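Local coordinates for aldehyde dehydrogenase family protein (Pseudomonas syringae pv. tomato, PDB 5IUV) that probably oxidises indole-3-acetaldehyde to the auxin indole-3-acetic acid with NAD+ as cofactor, a step that contributes to the virulence of this plant pathogen, at residues Thr29-Gly34 / Ala56-Arg61; Leu138-Ala143 / Val153-Val158; Ser292-Asn297 / Glu324-Trp329; Trp329-Pro334 / Val383-Phe388. All blocks are in the same frame, centred on the assembly; numbering follows the deposited sequence.

Overall arrangement
Four contacts follow one another along the chain, none enclosing or crossing another. From the N terminus, contact 1 closes a loop of 21 intervening residues, about half of them strand, and joins the turn after strand 27-29 to the start of helix 56-72. Contact 2, across nine residues, is a beta hairpin at the edge of this chain's part of the sheet built on strand 149-164. Contact 3 spans 26 residues and packs the ends of helices 283-295 and 312-326, its centre about 42 Å and 45 Å from those of contacts 1 and 2. Contact 4 shares W329 with it and joins the loop after helix 312-326 to strand 382-389 across 48 residues; L326 of contact 3 also packs on P385 and I387.

Contact 1 (Thr29-Gly34 / Ala56-Arg61); sequences TAAASG and AADAQR
A32 meets D58 in the direct hydrogen bond of this contact: its backbone N donates to OD1 of D58 at 2.8 Å, with an N-H...O angle of 159°, on the syn lone pair, the side facing the other carboxylate oxygen. The methyl groups of A31 and A32 come up against the same carboxylate, A31 CB lying 3.7 Å from D58 OD2. A longer apolar touch, 4.3 Å between A32 CB and A57 CB, extends the contact toward the beginning of the helix.

Two waters widen the grip. One donates to D58 OD1 and to A30 O and accepts from NH2 of R61, which ties three groups together; the other donates to D58 OD2 at 2.7 Å and accepts from S33 N. With a second bond to OD2 from D55 N, both carboxylate oxygens have at least two donors. The guanidinium of R61 meets T29 at its edge, NH2 lying 3.1 Å from T29 OG1, and a bend at chi3 (73°) carries it there. T29 OG1 itself donates to A30 O at 2.9 Å.

Further out, the loop is shaped by a type I beta turn from A31 to G34, closed by G34 N on A31 O at 2.8 Å; the positive phi of G34 suits glycine. With CG beside its own backbone N (chi1 -53°), D58 turns OD2 back to D55 N just ahead of the helix. That return bond is the one a capping box takes from its N3 residue, here also recruiting a neighbouring beta turn.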
loop_
_atom_site.group_PDB
_atom_site.type_symbol
_atom_site.label_atom_id
_atom_site.label_comp_id
_atom_site.label_asym_id
_atom_site.label_seq_id
_atom_site.Cartn_x
_atom_site.Cartn_y
_atom_site.Cartn_z
ATOM N N THR A 29 9.943 -9.383 -41.419
ATOM C CA THR A 29 9.743 -8.579 -42.615
ATOM C C THR A 29 10.981 -7.747 -42.899
ATOM O O THR A 29 11.683 -7.331 -41.978
ATOM C CB THR A 29 8.510 -7.646 -42.470
ATOM O OG1 THR A 29 8.383 -6.824 -43.634
ATOM C CG2 THR A 29 8.655 -6.747 -41.246
ATOM N N ALA A 30 11.262 -7.506 -44.175
ATOM C CA ALA A 30 12.303 -6.555 -44.524
ATOM C C ALA A 30 11.793 -5.163 -44.191
ATOM O O ALA A 30 10.593 -4.961 -44.001
ATOM C CB ALA A 30 12.676 -6.662 -45.997
ATOM N N ALA A 31 12.698 -4.199 -44.101
ATOM C CA ALA A 31 12.268 -2.813 -44.006
ATOM C C ALA A 31 11.628 -2.429 -45.339
ATOM O O ALA A 31 11.958 -3.009 -46.371
ATOM C CB ALA A 31 13.436 -1.902 -43.670
ATOM N N ALA A 32 10.698 -1.477 -45.307
ATOM C CA ALA A 32 9.963 -1.058 -46.502
ATOM C C ALA A 32 10.894 -0.701 -47.669
ATOM O O ALA A 32 10.607 -1.015 -48.818
ATOM C CB ALA A 32 9.053 0.129 -46.168
ATOM N N SER A 33 12.016 -0.063 -47.356
ATOM C CA SER A 33 13.001 0.339 -48.355
ATOM C C SER A 33 13.814 -0.831 -48.898
ATOM O O SER A 33 14.433 -0.728 -49.961
ATOM C CB SER A 33 13.958 1.358 -47.751
ATOM O OG SER A 33 14.701 0.746 -46.711
ATOM N N GLY A 34 13.842 -1.928 -48.145
ATOM C CA GLY A 34 14.649 -3.081 -48.500
ATOM C C GLY A 34 16.081 -2.953 -48.014
ATOM O O GLY A 34 16.894 -3.854 -48.210
ATOM N N ALA A 56 11.105 5.729 -41.011
ATOM C CA ALA A 56 9.816 6.276 -40.587
ATOM C C ALA A 56 8.618 5.442 -41.057
ATOM O O ALA A 56 7.640 5.286 -40.318
ATOM C CB ALA A 56 9.672 7.713 -41.073
ATOM N N ALA A 57 8.692 4.910 -42.273
ATOM C CA ALA A 57 7.583 4.125 -42.821
ATOM C C ALA A 57 7.335 2.852 -42.016
ATOM O O ALA A 57 6.188 2.426 -41.822
ATOM C CB ALA A 57 7.848 3.779 -44.279
ATOM N N ASP A 58 8.417 2.240 -41.551
ATOM C CA ASP A 58 8.311 1.023 -40.764
ATOM C C ASP A 58 7.772 1.315 -39.364
ATOM O O ASP A 58 7.007 0.518 -38.814
ATOM C CB ASP A 58 9.668 0.322 -40.699
ATOM C CG ASP A 58 10.265 0.103 -42.076
ATOM O OD1 ASP A 58 9.726 -0.734 -42.834
ATOM O OD2 ASP A 58 11.256 0.784 -42.412
ATOM N N ALA A 59 8.170 2.454 -38.799
ATOM C CA ALA A 59 7.603 2.920 -37.541
ATOM C C ALA A 59 6.093 3.076 -37.674
ATOM O O ALA A 59 5.339 2.650 -36.805
ATOM C CB ALA A 59 8.236 4.242 -37.113
ATOM N N GLN A 60 5.657 3.692 -38.768
ATOM C CA GLN A 60 4.231 3.863 -39.025
ATOM C C GLN A 60 3.491 2.531 -39.069
ATOM O O GLN A 60 2.436 2.383 -38.451
ATOM C CB GLN A 60 4.008 4.619 -40.333
ATOM C CG GLN A 60 2.537 4.801 -40.690
ATOM C CD GLN A 60 1.772 5.634 -39.660
ATOM O OE1 GLN A 60 2.309 6.572 -39.067
ATOM N NE2 GLN A 60 0.507 5.294 -39.457
ATOM N N ARG A 61 4.033 1.556 -39.797
ATOM C CA ARG A 61 3.355 0.274 -39.904
ATOM C C ARG A 61 3.351 -0.456 -38.563
ATOM O O ARG A 61 2.364 -1.093 -38.206
ATOM C CB ARG A 61 3.991 -0.614 -40.979
ATOM C CG ARG A 61 3.190 -1.886 -41.234
ATOM C CD ARG A 61 3.437 -2.481 -42.621
ATOM N NE ARG A 61 4.739 -3.128 -42.761
ATOM C CZ ARG A 61 4.971 -4.407 -42.475
ATOM N NH1 ARG A 61 3.989 -5.175 -42.014
ATOM N NH2 ARG A 61 6.185 -4.921 -42.647
HETATM O O HOH W 1 8.627 -3.431 -42.871
HETATM O O HOH W 2 12.156 1.560 -44.850
#

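Contact 2 (Leu138-Ala143 / Val153-Val158); sequences LYDEVA and VTREPV
E141 and V153 form the hydrogen-bonded antiparallel pair of a beta hairpin made by strand 140-142 and the 153-157 part of strand 149-164, whose axes approach to 5.0 Å at 157°. Both backbone bonds are sound: E141 N donates to V153 O at 2.9 Å and V153 N to E141 O at 2.8 Å, the second nearly straight at 175°. V153 O has a second donor, a water that also donates to E141 OE1. The two side chains lie side by side on one face of the sheet, E141 OE1 resting 3.6 Å from V153 CG1. OE1 is further bonded to H482 NE2 of the third subunit.

One step along, a carboxylate takes over from the ladder. R155 N donates to D140 OD2 at 2.9 Å rather than to a carbonyl of the facing strand, and reaches that oxygen from well above the carboxylate plane, 63° out of it. The aspartate can do this because CG sits beside its own backbone N, turned to the neighbouring strand. A water close to D140 OD2 may donate to it as well, though it has more acceptors in reach than protons.

D140 and R155 do not form a salt bridge, since OD1 stays 4.7 Å from NE. A water accepts from NE and makes a weak bond to OD1, while the guanidinium's NH1 bonds T488. The other edge of strand 140-142 pairs with a strand of the second subunit, through D140 and V142. T154 CA lies 3.4 Å from D140 OD2, and R155 CG 3.6 Å from D140 OD1.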
loop_
_atom_site.group_PDB
_atom_site.type_symbol
_atom_site.label_atom_id
_atom_site.label_comp_id
_atom_site.label_asym_id
_atom_site.label_seq_id
_atom_site.Cartn_x
_atom_site.Cartn_y
_atom_site.Cartn_z
ATOM N N LEU A 138 -1.084 -6.996 -7.678
ATOM C CA LEU A 138 -1.263 -5.550 -7.590
ATOM C C LEU A 138 -2.725 -5.190 -7.353
ATOM O O LEU A 138 -3.611 -5.737 -8.001
ATOM C CB LEU A 138 -0.766 -4.867 -8.865
ATOM C CG LEU A 138 0.738 -4.954 -9.108
ATOM C CD1 LEU A 138 1.063 -4.543 -10.536
ATOM C CD2 LEU A 138 1.458 -4.066 -8.103
ATOM N N TYR A 139 -2.968 -4.273 -6.423
ATOM C CA TYR A 139 -4.318 -3.793 -6.154
ATOM C C TYR A 139 -4.398 -2.293 -6.408
ATOM O O TYR A 139 -3.467 -1.556 -6.090
ATOM C CB TYR A 139 -4.733 -4.110 -4.709
ATOM C CG TYR A 139 -4.953 -5.588 -4.440
ATOM C CD1 TYR A 139 -3.874 -6.450 -4.260
ATOM C CD2 TYR A 139 -6.236 -6.118 -4.364
ATOM C CE1 TYR A 139 -4.066 -7.796 -4.023
ATOM C CE2 TYR A 139 -6.441 -7.468 -4.119
ATOM C CZ TYR A 139 -5.347 -8.300 -3.943
ATOM O OH TYR A 139 -5.530 -9.648 -3.702
ATOM N N ASP A 140 -5.504 -1.845 -6.988
ATOM C CA ASP A 140 -5.747 -0.414 -7.119
ATOM C C ASP A 140 -6.517 0.075 -5.888
ATOM O O ASP A 140 -6.496 -0.594 -4.855
ATOM C CB ASP A 140 -6.470 -0.113 -8.434
ATOM C CG ASP A 140 -5.545 -0.256 -9.648
ATOM O OD1 ASP A 140 -4.312 -0.144 -9.470
ATOM O OD2 ASP A 140 -6.044 -0.484 -10.775
ATOM N N GLU A 141 -7.160 1.238 -5.967
ATOM C CA GLU A 141 -7.625 1.891 -4.738
ATOM C C GLU A 141 -9.101 2.276 -4.700
ATOM O O GLU A 141 -9.715 2.547 -5.727
ATOM C CB GLU A 141 -6.789 3.153 -4.476
ATOM C CG GLU A 141 -5.335 2.874 -4.161
ATOM C CD GLU A 141 -4.473 4.110 -4.294
ATOM O OE1 GLU A 141 -4.685 4.881 -5.256
ATOM O OE2 GLU A 141 -3.594 4.318 -3.436
ATOM N N VAL A 142 -9.638 2.301 -3.481
ATOM C CA VAL A 142 -10.982 2.786 -3.190
ATOM C C VAL A 142 -10.859 3.881 -2.141
ATOM O O VAL A 142 -10.411 3.627 -1.018
ATOM C CB VAL A 142 -11.920 1.677 -2.649
ATOM C CG1 VAL A 142 -13.339 2.224 -2.469
ATOM C CG2 VAL A 142 -11.922 0.466 -3.563
ATOM N N ALA A 143 -11.256 5.093 -2.505
ATOM C CA ALA A 143 -11.070 6.252 -1.638
ATOM C C ALA A 143 -12.076 6.277 -0.494
ATOM O O ALA A 143 -13.163 5.693 -0.595
ATOM C CB ALA A 143 -11.182 7.537 -2.458
ATOM N N VAL A 153 -9.992 4.498 -7.769
ATOM C CA VAL A 153 -8.760 5.013 -8.348
ATOM C C VAL A 153 -8.017 3.838 -8.949
ATOM O O VAL A 153 -7.427 3.041 -8.222
ATOM C CB VAL A 153 -7.884 5.729 -7.294
ATOM C CG1 VAL A 153 -6.594 6.243 -7.932
ATOM C CG2 VAL A 153 -8.659 6.863 -6.649
ATOM N N THR A 154 -8.075 3.711 -10.273
ATOM C CA THR A 154 -7.568 2.521 -10.942
ATOM C C THR A 154 -6.491 2.864 -11.960
ATOM O O THR A 154 -6.307 4.030 -12.315
ATOM C CB THR A 154 -8.700 1.753 -11.654
ATOM O OG1 THR A 154 -9.296 2.593 -12.647
ATOM C CG2 THR A 154 -9.770 1.327 -10.653
ATOM N N ARG A 155 -5.790 1.836 -12.428
ATOM C CA ARG A 155 -4.738 1.999 -13.418
ATOM C C ARG A 155 -5.069 1.237 -14.691
ATOM O O ARG A 155 -5.550 0.108 -14.636
ATOM C CB ARG A 155 -3.397 1.518 -12.862
ATOM C CG ARG A 155 -2.901 2.353 -11.702
ATOM C CD ARG A 155 -1.556 1.869 -11.216
ATOM N NE ARG A 155 -0.893 2.877 -10.400
ATOM C CZ ARG A 155 -0.228 3.919 -10.892
ATOM N NH1 ARG A 155 -0.136 4.102 -12.209
ATOM N NH2 ARG A 155 0.341 4.781 -10.063
ATOM N N GLU A 156 -4.810 1.861 -15.832
ATOM C CA GLU A 156 -5.075 1.255 -17.127
ATOM C C GLU A 156 -3.845 1.400 -18.004
ATOM O O GLU A 156 -3.115 2.374 -17.874
ATOM C CB GLU A 156 -6.282 1.918 -17.792
ATOM C CG GLU A 156 -7.555 1.858 -16.955
ATOM C CD GLU A 156 -8.680 2.678 -17.551
ATOM O OE1 GLU A 156 -8.416 3.434 -18.511
ATOM O OE2 GLU A 156 -9.824 2.554 -17.066
ATOM N N PRO A 157 -3.619 0.447 -18.918
ATOM C CA PRO A 157 -2.440 0.575 -19.787
ATOM C C PRO A 157 -2.531 1.811 -20.680
ATOM O O PRO A 157 -3.628 2.200 -21.085
ATOM C CB PRO A 157 -2.469 -0.719 -20.611
ATOM C CG PRO A 157 -3.904 -1.147 -20.589
ATOM C CD PRO A 157 -4.409 -0.757 -19.226
ATOM N N VAL A 158 -1.394 2.437 -20.964
ATOM C CA VAL A 158 -1.393 3.669 -21.738
ATOM C C VAL A 158 -1.759 3.420 -23.204
ATOM O O VAL A 158 -2.326 4.295 -23.860
ATOM C CB VAL A 158 -0.023 4.383 -21.653
ATOM C CG1 VAL A 158 0.260 4.809 -20.215
ATOM C CG2 VAL A 158 1.099 3.486 -22.172
HETATM O O HOH W 3 -5.338 -2.461 -12.511
HETATM O O HOH W 4 -2.338 1.898 -7.619
HETATM O O HOH W 5 -4.769 3.185 -7.422
#

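Contact 3 (Ser292-Asn297 / Glu324-Trp329); sequences SAIAFN and EALGTW
A325 O is gripped by both T328 N and T328 OG1, the hydroxyl in the carbonyl plane at 2.8 Å, within the type I turn from L326 to W329 that delivers the indole of W329 to S292 and A295. The methyl of A295 is the intimate partner: its CB lies 3.6 Å from W329 CG and 3.4 Å above the indole plane, offset toward the rim. F296 N stands over the same face, farther out. At the far end of the indole, S292 CB meets W329 CZ2 at 3.6 Å, and its OG, anti to the backbone N (chi1 175°), lies equally near. The F296 ring offers its edge, CD1 being 4.3 Å from W329 CZ3.

Helix 283-295 forms the crossover of a beta-alpha-beta unit between the parallel strands 273-276 and 307-311, and its end packs here on the end of helix 312-326. L326 CD1 fits against I294 CG2 and A295 CB, both at 3.8 Å, the I294 and L326 side chains meeting at a slant.

The last turn of helix 283-295 presents S292, A295 and F296 together, S292 O accepting from F296 N at 3.0 Å. F296 also lies close to F169 and D459, which bind indoleacetate in a structure of this protein.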
loop_
_atom_site.group_PDB
_atom_site.type_symbol
_atom_site.label_atom_id
_atom_site.label_comp_id
_atom_site.label_asym_id
_atom_site.label_seq_id
_atom_site.Cartn_x
_atom_site.Cartn_y
_atom_site.Cartn_z
ATOM N N SER A 292 35.773 -5.092 -9.521
ATOM C CA SER A 292 34.641 -5.638 -10.266
ATOM C C SER A 292 33.722 -4.518 -10.756
ATOM O O SER A 292 33.199 -4.568 -11.872
ATOM C CB SER A 292 33.853 -6.628 -9.401
ATOM O OG SER A 292 32.691 -7.081 -10.075
ATOM N N ALA A 293 33.555 -3.497 -9.921
ATOM C CA ALA A 293 32.669 -2.377 -10.234
ATOM C C ALA A 293 33.074 -1.636 -11.503
ATOM O O ALA A 293 32.247 -0.971 -12.124
ATOM C CB ALA A 293 32.618 -1.398 -9.063
ATOM N N ILE A 294 34.342 -1.740 -11.890
ATOM C CA ILE A 294 34.804 -1.008 -13.063
ATOM C C ILE A 294 35.186 -1.941 -14.214
ATOM O O ILE A 294 35.185 -1.532 -15.377
ATOM C CB ILE A 294 35.999 -0.083 -12.707
ATOM C CG1 ILE A 294 36.258 0.925 -13.831
ATOM C CG2 ILE A 294 37.246 -0.892 -12.392
ATOM C CD1 ILE A 294 35.060 1.808 -14.144
ATOM N N ALA A 295 35.489 -3.202 -13.911
ATOM C CA ALA A 295 35.940 -4.118 -14.965
ATOM C C ALA A 295 34.823 -5.008 -15.514
ATOM O O ALA A 295 34.929 -5.506 -16.639
ATOM C CB ALA A 295 37.087 -4.983 -14.460
ATOM N N PHE A 296 33.769 -5.225 -14.729
ATOM C CA PHE A 296 32.690 -6.096 -15.189
ATOM C C PHE A 296 32.043 -5.519 -16.435
ATOM O O PHE A 296 31.771 -4.316 -16.506
ATOM C CB PHE A 296 31.626 -6.310 -14.113
ATOM C CG PHE A 296 30.487 -7.191 -14.569
ATOM C CD1 PHE A 296 30.676 -8.555 -14.746
ATOM C CD2 PHE A 296 29.236 -6.653 -14.830
ATOM C CE1 PHE A 296 29.630 -9.372 -15.170
ATOM C CE2 PHE A 296 28.189 -7.462 -15.256
ATOM C CZ PHE A 296 28.389 -8.822 -15.428
ATOM N N ASN A 297 31.810 -6.391 -17.412
ATOM C CA ASN A 297 31.285 -5.995 -18.719
ATOM C C ASN A 297 32.073 -4.847 -19.343
ATOM O O ASN A 297 31.484 -3.917 -19.895
ATOM C CB ASN A 297 29.808 -5.597 -18.623
ATOM C CG ASN A 297 29.095 -5.706 -19.964
ATOM O OD1 ASN A 297 29.297 -6.674 -20.702
ATOM N ND2 ASN A 297 28.282 -4.707 -20.297
ATOM N N GLU A 324 45.792 -5.039 -7.384
ATOM C CA GLU A 324 45.950 -6.487 -7.447
ATOM C C GLU A 324 44.645 -7.175 -7.838
ATOM O O GLU A 324 44.651 -8.123 -8.628
ATOM C CB GLU A 324 46.456 -7.040 -6.114
ATOM C CG GLU A 324 46.610 -8.555 -6.121
ATOM C CD GLU A 324 47.464 -9.075 -4.982
ATOM O OE1 GLU A 324 47.455 -8.455 -3.897
ATOM O OE2 GLU A 324 48.150 -10.103 -5.179
ATOM N N ALA A 325 43.526 -6.696 -7.297
ATOM C CA ALA A 325 42.230 -7.258 -7.641
ATOM C C ALA A 325 41.913 -7.013 -9.103
ATOM O O ALA A 325 41.374 -7.883 -9.779
ATOM C CB ALA A 325 41.128 -6.671 -6.757
ATOM N N LEU A 326 42.243 -5.821 -9.590
ATOM C CA LEU A 326 41.913 -5.467 -10.964
ATOM C C LEU A 326 42.736 -6.299 -11.937
ATOM O O LEU A 326 42.304 -6.568 -13.057
ATOM C CB LEU A 326 42.131 -3.976 -11.220
ATOM C CG LEU A 326 41.453 -3.519 -12.517
ATOM C CD1 LEU A 326 39.930 -3.552 -12.379
ATOM C CD2 LEU A 326 41.937 -2.156 -12.963
ATOM N N GLY A 327 43.909 -6.735 -11.490
ATOM C CA GLY A 327 44.776 -7.563 -12.306
ATOM C C GLY A 327 44.209 -8.941 -12.607
ATOM O O GLY A 327 44.705 -9.637 -13.490
ATOM N N THR A 328 43.173 -9.345 -11.881
ATOM C CA THR A 328 42.548 -10.642 -12.134
ATOM C C THR A 328 41.495 -10.546 -13.236
ATOM O O THR A 328 40.975 -11.562 -13.708
ATOM C CB THR A 328 41.891 -11.218 -10.870
ATOM O OG1 THR A 328 40.694 -10.489 -10.573
ATOM C CG2 THR A 328 42.837 -11.137 -9.690
ATOM N N TRP A 329 41.177 -9.321 -13.636
ATOM C CA TRP A 329 40.220 -9.088 -14.709
ATOM C C TRP A 329 40.984 -8.886 -16.014
ATOM O O TRP A 329 41.579 -7.831 -16.238
ATOM C CB TRP A 329 39.331 -7.880 -14.386
ATOM C CG TRP A 329 38.414 -8.116 -13.212
ATOM C CD1 TRP A 329 38.723 -7.979 -11.882
ATOM C CD2 TRP A 329 37.043 -8.539 -13.262
ATOM N NE1 TRP A 329 37.627 -8.294 -11.108
ATOM C CE2 TRP A 329 36.583 -8.635 -11.929
ATOM C CE3 TRP A 329 36.157 -8.843 -14.303
ATOM C CZ2 TRP A 329 35.280 -9.025 -11.612
ATOM C CZ3 TRP A 329 34.859 -9.227 -13.986
ATOM C CH2 TRP A 329 34.436 -9.316 -12.649
#

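Contact 4 (Trp329-Pro334 / Val383-Phe388); sequences WKPGNP and VEPTIF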
loop_
_atom_site.group_PDB
_atom_site.type_symbol
_atom_site.label_atom_id
_atom_site.label_comp_id
_atom_site.label_asym_id
_atom_site.label_seq_id
_atom_site.Cartn_x
_atom_site.Cartn_y
_atom_site.Cartn_z
ATOM N N TRP A 329 41.177 -9.321 -13.636
ATOM C CA TRP A 329 40.220 -9.088 -14.709
ATOM C C TRP A 329 40.984 -8.886 -16.014
ATOM O O TRP A 329 41.579 -7.831 -16.238
ATOM C CB TRP A 329 39.331 -7.880 -14.386
ATOM C CG TRP A 329 38.414 -8.116 -13.212
ATOM C CD1 TRP A 329 38.723 -7.979 -11.882
ATOM C CD2 TRP A 329 37.043 -8.539 -13.262
ATOM N NE1 TRP A 329 37.627 -8.294 -11.108
ATOM C CE2 TRP A 329 36.583 -8.635 -11.929
ATOM C CE3 TRP A 329 36.157 -8.843 -14.303
ATOM C CZ2 TRP A 329 35.280 -9.025 -11.612
ATOM C CZ3 TRP A 329 34.859 -9.227 -13.986
ATOM C CH2 TRP A 329 34.436 -9.316 -12.649
ATOM N N LYS A 330 40.981 -9.911 -16.865
ATOM C CA LYS A 330 41.818 -9.916 -18.058
ATOM C C LYS A 330 41.020 -10.102 -19.344
ATOM O O LYS A 330 40.269 -11.072 -19.490
ATOM C CB LYS A 330 42.879 -11.015 -17.960
ATOM C CG LYS A 330 43.622 -11.056 -16.640
ATOM C CD LYS A 330 44.742 -12.093 -16.675
ATOM C CE LYS A 330 45.324 -12.333 -15.291
ATOM N NZ LYS A 330 46.603 -13.089 -15.364
ATOM N N PRO A 331 41.179 -9.157 -20.279
ATOM C CA PRO A 331 40.572 -9.254 -21.610
ATOM C C PRO A 331 41.007 -10.534 -22.310
ATOM O O PRO A 331 42.149 -10.958 -22.162
ATOM C CB PRO A 331 41.112 -8.016 -22.334
ATOM C CG PRO A 331 41.415 -7.050 -21.235
ATOM C CD PRO A 331 41.930 -7.900 -20.111
ATOM N N GLY A 332 40.095 -11.148 -23.050
ATOM C CA GLY A 332 40.409 -12.354 -23.787
ATOM C C GLY A 332 39.284 -12.694 -24.741
ATOM O O GLY A 332 38.313 -11.944 -24.867
ATOM N N ASN A 333 39.418 -13.832 -25.411
ATOM C CA ASN A 333 38.416 -14.300 -26.361
ATOM C C ASN A 333 37.062 -14.466 -25.678
ATOM O O ASN A 333 36.926 -15.263 -24.751
ATOM C CB ASN A 333 38.882 -15.618 -26.983
ATOM C CG ASN A 333 37.925 -16.159 -28.025
ATOM O OD1 ASN A 333 36.931 -15.524 -28.380
ATOM N ND2 ASN A 333 38.236 -17.345 -28.536
ATOM N N PRO A 334 36.059 -13.701 -26.130
ATOM C CA PRO A 334 34.733 -13.731 -25.504
ATOM C C PRO A 334 34.050 -15.088 -25.631
ATOM O O PRO A 334 33.124 -15.360 -24.876
ATOM C CB PRO A 334 33.953 -12.654 -26.266
ATOM C CG PRO A 334 35.006 -11.767 -26.857
ATOM C CD PRO A 334 36.154 -12.668 -27.175
ATOM N N VAL A 383 40.609 -3.376 -24.555
ATOM C CA VAL A 383 41.362 -2.404 -23.759
ATOM C C VAL A 383 41.598 -2.935 -22.341
ATOM O O VAL A 383 40.705 -3.527 -21.737
ATOM C CB VAL A 383 40.631 -1.038 -23.686
ATOM C CG1 VAL A 383 41.341 -0.082 -22.732
ATOM C CG2 VAL A 383 40.523 -0.413 -25.066
ATOM N N GLU A 384 42.805 -2.730 -21.823
ATOM C CA GLU A 384 43.124 -3.096 -20.445
ATOM C C GLU A 384 42.285 -2.315 -19.450
ATOM O O GLU A 384 42.091 -1.111 -19.621
ATOM C CB GLU A 384 44.598 -2.834 -20.140
ATOM C CG GLU A 384 45.580 -3.598 -20.990
ATOM C CD GLU A 384 46.995 -3.088 -20.802
ATOM O OE1 GLU A 384 47.159 -1.867 -20.577
ATOM O OE2 GLU A 384 47.938 -3.902 -20.872
ATOM N N PRO A 385 41.782 -2.995 -18.406
ATOM C CA PRO A 385 41.231 -2.263 -17.262
ATOM C C PRO A 385 42.275 -1.288 -16.730
ATOM O O PRO A 385 43.432 -1.674 -16.550
ATOM C CB PRO A 385 40.919 -3.370 -16.255
ATOM C CG PRO A 385 40.621 -4.565 -17.121
ATOM C CD PRO A 385 41.583 -4.448 -18.278
ATOM N N THR A 386 41.872 -0.042 -16.501
ATOM C CA THR A 386 42.812 1.059 -16.293
ATOM C C THR A 386 42.478 1.855 -15.035
ATOM O O THR A 386 41.307 2.062 -14.720
ATOM C CB THR A 386 42.812 1.992 -17.528
ATOM O OG1 THR A 386 43.225 1.247 -18.682
ATOM C CG2 THR A 386 43.739 3.187 -17.338
ATOM N N ILE A 387 43.506 2.276 -14.302
ATOM C CA ILE A 387 43.309 3.086 -13.105
ATOM C C ILE A 387 44.148 4.353 -13.140
ATOM O O ILE A 387 45.342 4.312 -13.449
ATOM C CB ILE A 387 43.664 2.317 -11.804
ATOM C CG1 ILE A 387 42.875 1.010 -11.700
ATOM C CG2 ILE A 387 43.388 3.182 -10.580
ATOM C CD1 ILE A 387 43.235 0.177 -10.475
ATOM N N PHE A 388 43.514 5.476 -12.823
ATOM C CA PHE A 388 44.225 6.726 -12.588
ATOM C C PHE A 388 44.130 7.133 -11.123
ATOM O O PHE A 388 43.037 7.186 -10.548
ATOM C CB PHE A 388 43.674 7.840 -13.474
ATOM C CG PHE A 388 44.124 7.755 -14.901
ATOM C CD1 PHE A 388 45.342 8.289 -15.290
ATOM C CD2 PHE A 388 43.322 7.150 -15.858
ATOM C CE1 PHE A 388 45.758 8.216 -16.608
ATOM C CE2 PHE A 388 43.729 7.078 -17.175
ATOM C CZ PHE A 388 44.950 7.610 -17.550
#
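P331 and P385 present their rings to each other from opposing directions, P331 CD lying 3.9 Å from P385 CD, with P331 CG equally near that atom. Each ring also rests against a carbonyl oxygen of the opposite segment. P331 CG is 3.6 Å from V383 O, and P385 CG is 3.5 Å from W329 O, giving a reciprocal arrangement in which ring carbons lie against backbone oxygens. W329 starts out toward the strand, but its indole turns away, leaving CB at a loose 4.5 Å from P385 CG.

The contact lies in the catalytic part of the fold, between the loop after helix 312-326 and strand 382-389. V341 lies against P331, and L326 packs on P385. E384 points away and forms a salt bridge with K372.

Since neither proline has an N-H to offer, the compact pyrrolidine rings bring no backbone donor to this meeting, and none of the atoms touching across it makes a hydrogen bond there. The contact therefore rests on van der Waals packing of ring carbons against each other and against the two carbonyl oxygens.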